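Local coordinates for chinitase A (Streptomyces coelicolor, PDB 3EBV), which probably hydrolyses internal glycosidic bonds of chitin as an endochitinase, this chain being the family 18 glycosyl hydrolase catalytic domain of a longer protein, at residues A[41-44]-A[45-48]; A[57-61]-A[62-66]; A[103-106]-A[107-111]; A[281-284]-A[285-289]. All blocks are in the same frame, centred on the assembly; numbering follows the deposited sequence.

Contact 1 of 4, residues A[41-44]-A[45-48]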
# COMPACT_ATOMS: atom_id res chain seq x y z
N THR A 41 -13.96 0.93 -15.69
CA THR A 41 -15.23 1.14 -16.44
C THR A 41 -14.96 0.95 -17.93
O THR A 41 -13.85 0.57 -18.35
CB THR A 41 -15.82 2.54 -16.21
OG1 THR A 41 -15.01 3.51 -16.89
CG2 THR A 41 -15.89 2.88 -14.74
N THR A 42 -15.97 1.20 -18.76
CA THR A 42 -15.78 1.09 -20.20
C THR A 42 -14.97 2.25 -20.80
O THR A 42 -14.57 2.17 -21.96
CB THR A 42 -17.14 0.99 -20.95
OG1 THR A 42 -17.98 2.09 -20.56
CG2 THR A 42 -17.82 -0.31 -20.58
N THR A 43 -14.75 3.31 -20.02
CA THR A 43 -13.93 4.47 -20.43
C THR A 43 -12.44 4.21 -20.05
O THR A 43 -12.15 3.98 -18.87
CB THR A 43 -14.46 5.74 -19.77
OG1 THR A 43 -15.82 5.97 -20.21
CG2 THR A 43 -13.61 6.98 -20.11
N PRO A 44 -11.51 4.23 -21.04
CA PRO A 44 -10.09 3.96 -20.74
C PRO A 44 -9.53 4.84 -19.62
O PRO A 44 -9.70 6.06 -19.65
CB PRO A 44 -9.40 4.25 -22.09
CG PRO A 44 -10.46 3.87 -23.11
CD PRO A 44 -11.72 4.46 -22.49
N GLY A 45 -8.90 4.22 -18.62
CA GLY A 45 -8.31 4.94 -17.49
C GLY A 45 -9.24 5.28 -16.34
O GLY A 45 -8.80 5.66 -15.26
N ALA A 46 -10.57 5.22 -16.58
CA ALA A 46 -11.52 5.70 -15.61
C ALA A 46 -11.82 4.65 -14.53
O ALA A 46 -11.78 3.45 -14.79
CB ALA A 46 -12.86 6.11 -16.32
N VAL A 47 -12.14 5.10 -13.33
CA VAL A 47 -12.56 4.17 -12.30
C VAL A 47 -13.86 4.62 -11.67
O VAL A 47 -14.31 5.77 -11.83
CB VAL A 47 -11.49 4.04 -11.17
CG1 VAL A 47 -10.16 3.56 -11.78
CG2 VAL A 47 -11.38 5.32 -10.32
N THR A 48 -14.47 3.70 -10.93
CA THR A 48 -15.60 4.04 -10.10
C THR A 48 -15.52 3.19 -8.83
O THR A 48 -14.75 2.21 -8.76
CB THR A 48 -16.96 3.80 -10.88
OG1 THR A 48 -18.03 4.40 -10.15
CG2 THR A 48 -17.21 2.33 -11.08
O HOH W 1 -11.43 1.92 -17.02

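Contact 2 of 4, residues A[57-61]-A[62-66]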
# COMPACT_ATOMS: atom_id res chain seq x y z
N GLY A 57 -22.97 -7.76 4.17
CA GLY A 57 -24.03 -7.89 5.18
C GLY A 57 -24.95 -6.69 5.26
O GLY A 57 -25.50 -6.38 6.32
N GLY A 58 -25.12 -6.00 4.13
CA GLY A 58 -26.06 -4.89 4.05
C GLY A 58 -25.53 -3.54 4.53
O GLY A 58 -26.29 -2.62 4.79
N TYR A 59 -24.21 -3.43 4.64
CA TYR A 59 -23.53 -2.19 4.98
C TYR A 59 -23.93 -1.09 4.00
O TYR A 59 -23.77 -1.28 2.79
CB TYR A 59 -22.03 -2.48 4.87
CG TYR A 59 -21.05 -1.47 5.41
CD1 TYR A 59 -21.34 -0.64 6.49
CD2 TYR A 59 -19.75 -1.44 4.87
CE1 TYR A 59 -20.37 0.27 7.00
CE2 TYR A 59 -18.80 -0.54 5.37
CZ TYR A 59 -19.09 0.28 6.42
OH TYR A 59 -18.13 1.12 6.92
N THR A 60 -24.44 0.03 4.50
CA THR A 60 -24.98 1.06 3.61
C THR A 60 -23.94 2.12 3.24
O THR A 60 -22.98 2.36 4.01
CB THR A 60 -26.19 1.79 4.23
OG1 THR A 60 -25.76 2.58 5.34
CG2 THR A 60 -27.28 0.77 4.69
N VAL A 61 -24.15 2.77 2.10
CA VAL A 61 -23.29 3.90 1.68
C VAL A 61 -23.22 4.97 2.76
O VAL A 61 -22.14 5.47 3.10
CB VAL A 61 -23.72 4.49 0.30
CG1 VAL A 61 -22.98 5.79 -0.00
CG2 VAL A 61 -23.47 3.48 -0.81
N ASP A 62 -24.37 5.33 3.34
CA ASP A 62 -24.38 6.33 4.39
C ASP A 62 -23.52 5.94 5.61
O ASP A 62 -22.80 6.77 6.16
CB ASP A 62 -25.82 6.65 4.82
CG ASP A 62 -26.52 7.62 3.85
OD1 ASP A 62 -25.90 8.12 2.88
OD2 ASP A 62 -27.71 7.88 4.09
N GLN A 63 -23.61 4.67 6.03
CA GLN A 63 -22.84 4.20 7.17
C GLN A 63 -21.33 4.16 6.83
O GLN A 63 -20.51 4.55 7.66
CB GLN A 63 -23.32 2.84 7.66
CG GLN A 63 -22.69 2.44 8.97
CD GLN A 63 -23.00 3.42 10.11
OE1 GLN A 63 -22.10 4.11 10.63
NE2 GLN A 63 -24.27 3.48 10.50
N PHE A 64 -21.02 3.71 5.62
CA PHE A 64 -19.61 3.71 5.12
C PHE A 64 -19.03 5.14 5.16
O PHE A 64 -17.96 5.39 5.76
CB PHE A 64 -19.59 3.13 3.72
CG PHE A 64 -18.24 3.22 3.04
CD1 PHE A 64 -17.23 2.31 3.40
CD2 PHE A 64 -17.98 4.18 2.09
CE1 PHE A 64 -15.97 2.36 2.78
CE2 PHE A 64 -16.74 4.26 1.47
CZ PHE A 64 -15.73 3.33 1.81
N LYS A 65 -19.77 6.09 4.58
CA LYS A 65 -19.33 7.48 4.62
C LYS A 65 -19.12 8.00 6.03
O LYS A 65 -18.17 8.73 6.30
CB LYS A 65 -20.28 8.40 3.83
CG LYS A 65 -20.27 8.18 2.35
CD LYS A 65 -21.17 9.22 1.69
CE LYS A 65 -21.27 9.00 0.20
NZ LYS A 65 -22.29 9.94 -0.42
N ALA A 66 -20.04 7.64 6.94
CA ALA A 66 -19.94 8.05 8.33
C ALA A 66 -18.73 7.45 9.04
O ALA A 66 -18.04 8.12 9.82
CB ALA A 66 -21.25 7.69 9.09

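Contact 3 of 4, residues A[103-106]-A[107-111]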
# COMPACT_ATOMS: atom_id res chain seq x y z
N SER A 103 -11.74 10.78 -12.71
CA SER A 103 -12.60 9.79 -12.05
C SER A 103 -12.13 9.51 -10.62
O SER A 103 -12.94 9.39 -9.72
CB SER A 103 -12.74 8.53 -12.87
OG SER A 103 -11.48 7.90 -13.04
N VAL A 104 -10.81 9.39 -10.41
CA VAL A 104 -10.34 9.22 -9.05
C VAL A 104 -10.73 10.40 -8.16
O VAL A 104 -11.16 10.22 -7.01
CB VAL A 104 -8.78 8.94 -9.00
CG1 VAL A 104 -8.26 8.99 -7.55
CG2 VAL A 104 -8.49 7.61 -9.67
N TYR A 105 -10.59 11.63 -8.68
CA TYR A 105 -10.93 12.79 -7.86
C TYR A 105 -12.46 12.82 -7.57
O TYR A 105 -12.85 13.13 -6.46
CB TYR A 105 -10.48 14.06 -8.56
CG TYR A 105 -10.67 15.27 -7.70
CD1 TYR A 105 -9.97 15.43 -6.50
CD2 TYR A 105 -11.57 16.27 -8.07
CE1 TYR A 105 -10.15 16.54 -5.72
CE2 TYR A 105 -11.75 17.38 -7.29
CZ TYR A 105 -11.05 17.52 -6.13
OH TYR A 105 -11.23 18.65 -5.35
N SER A 106 -13.27 12.43 -8.55
CA SER A 106 -14.73 12.34 -8.37
C SER A 106 -15.04 11.35 -7.25
O SER A 106 -15.88 11.61 -6.39
CB SER A 106 -15.40 11.91 -9.67
OG SER A 106 -16.81 11.84 -9.49
N VAL A 107 -14.36 10.20 -7.25
CA VAL A 107 -14.58 9.18 -6.20
C VAL A 107 -14.13 9.69 -4.84
O VAL A 107 -14.81 9.51 -3.80
CB VAL A 107 -13.84 7.86 -6.56
CG1 VAL A 107 -13.78 6.88 -5.37
CG2 VAL A 107 -14.53 7.21 -7.75
N MSE A 108 -12.97 10.35 -4.81
CA MSE A 108 -12.49 10.93 -3.58
C MSE A 108 -13.49 11.94 -2.99
O MSE A 108 -13.80 11.86 -1.80
CB MSE A 108 -11.14 11.61 -3.81
CG MSE A 108 -10.00 10.61 -4.03
SE MSE A 108 -8.35 11.61 -4.56
CE MSE A 108 -8.22 12.88 -3.10
N ARG A 109 -13.99 12.83 -3.82
CA ARG A 109 -14.92 13.85 -3.34
C ARG A 109 -16.26 13.26 -2.92
O ARG A 109 -16.82 13.70 -1.93
CB ARG A 109 -15.14 14.89 -4.43
CG ARG A 109 -13.91 15.72 -4.71
CD ARG A 109 -13.55 16.61 -3.54
NE ARG A 109 -14.51 17.71 -3.44
CZ ARG A 109 -14.52 18.63 -2.47
NH1 ARG A 109 -13.61 18.61 -1.49
NH2 ARG A 109 -15.44 19.59 -2.49
N GLU A 110 -16.74 12.25 -3.64
CA GLU A 110 -18.02 11.61 -3.29
C GLU A 110 -17.99 10.93 -1.93
O GLU A 110 -18.96 11.03 -1.16
CB GLU A 110 -18.45 10.61 -4.35
CG GLU A 110 -19.70 9.78 -3.93
CD GLU A 110 -20.99 10.60 -3.83
OE1 GLU A 110 -21.01 11.77 -4.28
OE2 GLU A 110 -21.99 10.05 -3.29
N TYR A 111 -16.89 10.24 -1.61
CA TYR A 111 -16.85 9.44 -0.37
C TYR A 111 -16.02 10.06 0.71
O TYR A 111 -15.99 9.53 1.82
CB TYR A 111 -16.38 8.00 -0.67
CG TYR A 111 -17.32 7.30 -1.59
CD1 TYR A 111 -18.49 6.68 -1.09
CD2 TYR A 111 -17.12 7.32 -2.96
CE1 TYR A 111 -19.38 6.07 -1.95
CE2 TYR A 111 -18.01 6.71 -3.83
CZ TYR A 111 -19.16 6.10 -3.31
OH TYR A 111 -20.03 5.50 -4.21

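Contact 4 of 4, residues A[281-284]-A[285-289]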
# COMPACT_ATOMS: atom_id res chain seq x y z
N ASN A 281 -6.16 -10.55 15.00
CA ASN A 281 -5.43 -9.25 15.01
C ASN A 281 -3.99 -9.43 15.53
O ASN A 281 -3.41 -8.44 16.03
CB ASN A 281 -6.18 -8.17 15.76
CG ASN A 281 -7.50 -7.84 15.10
OD1 ASN A 281 -7.62 -7.91 13.87
ND2 ASN A 281 -8.49 -7.44 15.90
N ALA A 282 -3.44 -10.63 15.45
CA ALA A 282 -2.07 -10.86 15.94
C ALA A 282 -1.08 -9.98 15.17
O ALA A 282 -0.17 -9.35 15.79
CB ALA A 282 -1.69 -12.32 15.81
N TRP A 283 -1.24 -9.88 13.86
CA TRP A 283 -0.25 -9.13 13.06
C TRP A 283 -0.31 -7.65 13.44
O TRP A 283 0.73 -7.04 13.76
CB TRP A 283 -0.51 -9.36 11.56
CG TRP A 283 0.60 -8.91 10.63
CD1 TRP A 283 1.55 -9.71 10.07
CD2 TRP A 283 0.83 -7.58 10.15
NE1 TRP A 283 2.39 -8.96 9.25
CE2 TRP A 283 1.98 -7.64 9.29
CE3 TRP A 283 0.23 -6.34 10.39
CZ2 TRP A 283 2.49 -6.50 8.64
CZ3 TRP A 283 0.71 -5.20 9.73
CH2 TRP A 283 1.86 -5.29 8.89
N SER A 284 -1.49 -7.01 13.39
CA SER A 284 -1.55 -5.59 13.69
C SER A 284 -1.21 -5.30 15.17
O SER A 284 -0.63 -4.23 15.47
CB SER A 284 -2.88 -4.95 13.28
OG SER A 284 -3.98 -5.58 13.94
N ASN A 285 -1.56 -6.22 16.08
CA ASN A 285 -1.19 -6.00 17.49
C ASN A 285 0.33 -5.86 17.60
O ASN A 285 0.81 -4.95 18.27
CB ASN A 285 -1.68 -7.13 18.39
CG ASN A 285 -3.14 -6.97 18.78
OD1 ASN A 285 -3.73 -5.92 18.57
ND2 ASN A 285 -3.68 -8.01 19.41
N SER A 286 1.08 -6.77 16.98
CA SER A 286 2.54 -6.82 17.23
C SER A 286 3.24 -5.80 16.34
O SER A 286 4.07 -5.02 16.84
CB SER A 286 3.06 -8.21 16.97
OG SER A 286 4.49 -8.17 16.88
N VAL A 287 2.98 -5.83 15.03
CA VAL A 287 3.63 -4.86 14.11
C VAL A 287 3.20 -3.44 14.41
O VAL A 287 4.01 -2.51 14.40
CB VAL A 287 3.40 -5.25 12.62
CG1 VAL A 287 4.06 -4.22 11.71
CG2 VAL A 287 3.90 -6.66 12.39
N GLY A 288 1.91 -3.23 14.70
CA GLY A 288 1.46 -1.87 15.05
C GLY A 288 2.17 -1.30 16.27
O GLY A 288 2.64 -0.15 16.23
N ALA A 289 2.27 -2.10 17.34
CA ALA A 289 2.96 -1.64 18.55
C ALA A 289 4.41 -1.31 18.18
O ALA A 289 4.96 -0.31 18.64
CB ALA A 289 2.93 -2.72 19.64
O HOH W 2 -4.78 -4.60 16.37

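Contact 1 of 4, residues A[41-44]-A[45-48]
Thr41 and Ala46 face each other across the loop of a short beta hairpin, Thr41 OG1 lying 3.4 Å from Ala46 CB. That hydroxyl sits between the backbone N and the carbonyl carbon (chi1 72°), a rotation that also lets it accept from Thr43 N at 3.1 Å and close an ST turn. The tight part of the loop follows directly: a type II beta turn from Thr43 to Ala46, with Ala46 N donating to Thr43 O at 3.0 Å from above the carbonyl plane. Pro44 and Gly45 fill the two corner positions, and the positive phi of Gly45 suits glycine. Beside the turn, Thr43 CB and CG2 both lean on the methyl of Ala46, the former at 3.8 Å.

The mouth of the loop is looser. Thr41 N reaches Ala46 O only through a weak bond of 3.5 Å, and a water sits next to it, accepting from Thr41 N at 3.0 Å and placed to donate to Thr43 O and Ala46 O, though it has more acceptors around it than protons. On the strand side of Thr41, its CG2 and that of Thr48 touch at 3.9 Å, the two side chains crossing at about a right angle. Thr41, Thr43 and Pro44 are exposed, whereas Gly45 and Val47 are buried. Strand 47-48 returns antiparallel to strand 32-40, Thr48 pairing through its backbone with Asp39, and helix 94-111 lies against the loop: Asn99 ND2 binds Pro44 O, Ser103 OG binds Val47 N, and Val104 packs on Val47.

Contact 2 of 4, residues A[57-61]-A[62-66]
The Tyr59 ring carries Phe64 CB over one face and meets Gln63 CG at its edge, where CE1 comes to 3.7 Å of that methylene. Phe64 in turn receives Tyr59 CE2 at its own ring edge, 3.8 Å from CD1, with Val61 O also near the plane of the ring. Tyr59 CG lies anti to the backbone N (chi1 -169°), which swings the ring from the loop over the first turn of helix 61-73 and brings OH to 3.5 Å from Phe64 CA. The hydroxyl continues to Asp67 OD2 and Ile23 N. A phenylalanine here lacks that oxygen and would probably leave both the Asp67 carboxylate and Ile23 N without this partner. The helix starts with Thr60 as N-cap: its OG1 accepts from Gln63 N at 3.1 Å, capping an amide of the first turn. Regular bonds begin at once, Phe64 N to Thr60 O at 2.9 Å and Lys65 N to Val61 O at 2.9 Å. Alongside the second of these, Lys65 runs extended beside Val61 and pointing the same way, its CE 3.6 Å from Val61 CG1, before NZ ends in a salt bridge with Glu110 of helix 94-111.

Contact 3 of 4, residues A[103-106]-A[107-111]
Arg109 lays its aliphatic part over one face of the Tyr105 ring, one helical turn earlier in helix 94-111. This is a CH-pi contact: Arg109 CG stands 3.8 Å from the ring centroid, 18° off the normal and displaced toward the rim, while CD comes within 3.6 Å of Tyr105 OH. Two bends in the arginine chain, at chi2 and chi3, keep it alongside the tyrosine, so that both side chains point the same way and the guanidinium plane is turned about 10° from the ring plane. An alanine in place of Tyr105 removes this surface and would probably let the exposed arginine chain swing more freely.

Apolar contact is thinner between Val104 and Met108, the latter present as selenomethionine, where Val104 CG1 meets the selenium SE of Met108 at 4.0 Å.

Backbone bonds provide the regular part. Val107 N, Met108 N, Arg109 N and Glu110 N donate in order to Ser103 O, Val104 O, Tyr105 O and Ser106 O, between 2.9 and 3.0 Å. Val107 also sets a methyl against a carbonyl, its CG2 lying 3.3 Å from Ser103 O. Tyr111 N bonds to Val107 O in the same i to i+4 pattern as the helix reaches its end.

The helix is the crossover of the beta-alpha-beta unit that joins strand 77-84 to strand 115-120. Val104 and Tyr105 pack on Leu136 of helix 126-140, with Lys139 and Ala140 also against the tyrosine; Met108 touches Met144. Tyr111 meets Phe49 edge-to-face and lies against helix 61-73.

Contact 4 of 4, residues A[281-284]-A[285-289]
Trp283 and Val287 pack one turn apart in helix 282-292, the last helix of a barrel with the TIM-type alternation of strands and helices found in family 18 glycosyl hydrolases. Val287 meets the face of the indole with both methyls. CG2 makes a CH-pi contact with the six-membered ring, 3.9 Å from its centroid and 14° off the normal, while CG1 touches CH2 at 3.7 Å. Because Trp283 CG is anti to the backbone N (chi1 -167°), the indole reaches along the helix toward Val287, one face turned to its methyls. The pair is buried: Ala268 of strand 267-271 touches both residues, Val240 of helix 237-249 packs on the tryptophan, and Pro237 and Asn241 of that helix on the valine.

Hydrogen bonds wind the first turns. Asn281 holds the N-cap position without a capping bond from its side chain, but its carbonyl O receives Asn285 N at 2.9 Å. Ser286 N donates to Ala282 O and only weakly to Trp283 O, which takes its principal bond from Val287 N. Gly288 N reaches Ser284 O at 2.8 Å from 42° out of the carbonyl plane. A side chain at Gly288 would probably crowd Ser284 O.

Polar side chains complete the contact. Ser284 OG is held by Asp276 OD2 of the preceding helix, 273-278. It also takes part in a water bridge, the water donating to Ser284 OG at 2.7 Å and to Asn285 OD1 at 2.8 Å.

Contact 3 is the hub of the first three. Its centre lies 13 Å from that of contact 1 and 17 Å from that of contact 2, and it touches both: Thr48 CA meets Val107 CG2 at 4.1 Å, and Phe64 CE2 meets Tyr111 CD1 at 3.9 Å. Contacts 1 and 2 do not touch, their nearest atoms being about 10 Å apart. Contact 4 stands away, its centre 36 Å from that of contact 1 on the opposite side of the chain's centre. None includes a bound ligand. Helix 94-111, which holds contact 3, leads into strand 115-120; the family 18 DxxDxDxE signature runs along that strand and one residue past each end.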